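Local coordinates for protein peptide chain release factor subunit 1 (Aeropyrum pernix, PDB 3AGK) that probably directs the termination of protein synthesis by recognising all three stop codons, as the release factor subunit that partners a GTP-binding subunit, at residues 53-56 / 57-60. Sequence-based numbering, arbitrary orientation.
Sequences RQEY and SITD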
loop_
_atom_site.group_PDB
_atom_site.type_symbol
_atom_site.label_atom_id
_atom_site.label_comp_id
_atom_site.label_asym_id
_atom_site.label_seq_id
_atom_site.Cartn_x
_atom_site.Cartn_y
_atom_site.Cartn_z
ATOM N N ARG A 53 23.573 -1.928 -24.891
ATOM C CA ARG A 53 24.691 -1.391 -25.661
ATOM C C ARG A 53 24.254 -0.146 -26.451
ATOM O O ARG A 53 25.011 0.816 -26.563
ATOM C CB ARG A 53 25.257 -2.461 -26.602
ATOM C CG ARG A 53 26.378 -3.285 -25.972
ATOM C CD ARG A 53 26.761 -4.493 -26.800
ATOM N NE ARG A 53 27.748 -5.283 -26.068
ATOM C CZ ARG A 53 28.131 -6.509 -26.399
ATOM N NH1 ARG A 53 27.609 -7.106 -27.460
ATOM N NH2 ARG A 53 29.043 -7.140 -25.666
ATOM N N GLN A 54 23.034 -0.185 -26.990
ATOM C CA GLN A 54 22.436 0.969 -27.677
ATOM C C GLN A 54 22.247 2.127 -26.714
ATOM O O GLN A 54 22.659 3.262 -26.982
ATOM C CB GLN A 54 21.070 0.617 -28.245
ATOM C CG GLN A 54 21.070 -0.499 -29.258
ATOM C CD GLN A 54 19.737 -0.607 -29.963
ATOM O OE1 GLN A 54 19.453 -1.595 -30.641
ATOM N NE2 GLN A 54 18.907 0.423 -29.811
ATOM N N GLU A 55 21.599 1.830 -25.592
ATOM C CA GLU A 55 21.408 2.806 -24.534
ATOM C C GLU A 55 22.745 3.421 -24.129
ATOM O O GLU A 55 22.820 4.613 -23.837
ATOM C CB GLU A 55 20.701 2.170 -23.323
ATOM C CG GLU A 55 19.188 1.996 -23.529
ATOM C CD GLU A 55 18.541 3.276 -24.072
ATOM O OE1 GLU A 55 18.726 4.345 -23.449
ATOM O OE2 GLU A 55 17.863 3.215 -25.117
ATOM N N TYR A 56 23.796 2.606 -24.115
ATOM C CA TYR A 56 25.122 3.102 -23.766
ATOM C C TYR A 56 25.627 4.152 -24.772
ATOM O O TYR A 56 26.135 5.200 -24.382
ATOM C CB TYR A 56 26.124 1.945 -23.606
ATOM C CG TYR A 56 27.413 2.381 -22.954
ATOM C CD1 TYR A 56 27.580 2.300 -21.577
ATOM C CD2 TYR A 56 28.451 2.915 -23.711
ATOM C CE1 TYR A 56 28.750 2.717 -20.976
ATOM C CE2 TYR A 56 29.618 3.336 -23.122
ATOM C CZ TYR A 56 29.763 3.240 -21.759
ATOM O OH TYR A 56 30.932 3.652 -21.175
ATOM N N SER A 57 25.478 3.880 -26.065
ATOM C CA SER A 57 25.867 4.849 -27.085
ATOM C C SER A 57 25.029 6.130 -26.988
ATOM O O SER A 57 25.542 7.238 -27.106
ATOM C CB SER A 57 25.747 4.230 -28.477
ATOM O OG SER A 57 26.781 3.287 -28.702
ATOM N N ILE A 58 23.737 5.966 -26.744
ATOM C CA ILE A 58 22.827 7.091 -26.605
ATOM C C ILE A 58 23.244 8.070 -25.503
ATOM O O ILE A 58 22.939 9.254 -25.589
ATOM C CB ILE A 58 21.384 6.593 -26.349
ATOM C CG1 ILE A 58 20.835 5.894 -27.596
ATOM C CG2 ILE A 58 20.469 7.731 -25.935
ATOM C CD1 ILE A 58 19.421 5.360 -27.422
ATOM N N THR A 59 23.943 7.593 -24.476
ATOM C CA THR A 59 24.268 8.446 -23.325
ATOM C C THR A 59 25.103 9.675 -23.665
ATOM O O THR A 59 25.165 10.614 -22.875
ATOM C CB THR A 59 25.014 7.692 -22.204
ATOM O OG1 THR A 59 26.310 7.293 -22.673
ATOM C CG2 THR A 59 24.222 6.477 -21.737
ATOM N N ASP A 60 25.768 9.662 -24.816
ATOM C CA ASP A 60 26.524 10.836 -25.256
ATOM C C ASP A 60 25.597 12.027 -25.465
ATOM O O ASP A 60 26.027 13.175 -25.445
ATOM C CB ASP A 60 27.320 10.537 -26.528
ATOM C CG ASP A 60 28.546 9.690 -26.257
ATOM O OD1 ASP A 60 28.603 9.056 -25.182
ATOM O OD2 ASP A 60 29.454 9.662 -27.114
#
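Thr59 and Tyr56 meet where the alpha-helix 45-58 tightens into a 3-10 turn, at the surface of the N-terminal eRF1 domain. Backbone hydrogen bonds record the change of pitch. Ser57 N bonds to Arg53 O at 3.1 Å, and Ile58 N makes a nearly straight bond to Gln54 O at 2.9 Å, both spanning four residues as in an alpha-helix. Thr59 N then divides its hydrogen between a weak bond to Glu55 O and a three-residue bond to Tyr56 O, each 3.2 Å long; for the latter it stands well above the carbonyl plane.

A side-chain bond reinforces the turn. The hydroxyl of Thr59 donates to the same carbonyl, with OG1 2.7 Å from Tyr56 O and only 16° from the carbonyl plane, so two donors grip one acceptor. Threonine suits this buried place: OG1 lies between the backbone N and the carbonyl carbon (chi1 66°) and reaches back along the helix, while methyl CG2 packs close to Glu55 O. Both Thr59 and Tyr56 also touch Lys72 of helix 65-82, so this turn packs against that helix.

On the exposed flank, van der Waals contacts bring aliphatic carbons of Ile58 against oxygens of the preceding turn. Ile58 lays CG1 against Gln54 O at 3.3 Å, a branched side chain lying snugly along the helix. A glutamate suits the partly exposed position 55, where its charged end can probably still meet solvent; CB and CG of Glu55 run outward before the chain bends at chi2 (-48°) toward Ile58, bringing OE2 to 3.5 Å from the terminal methyl CD1 of Ile58.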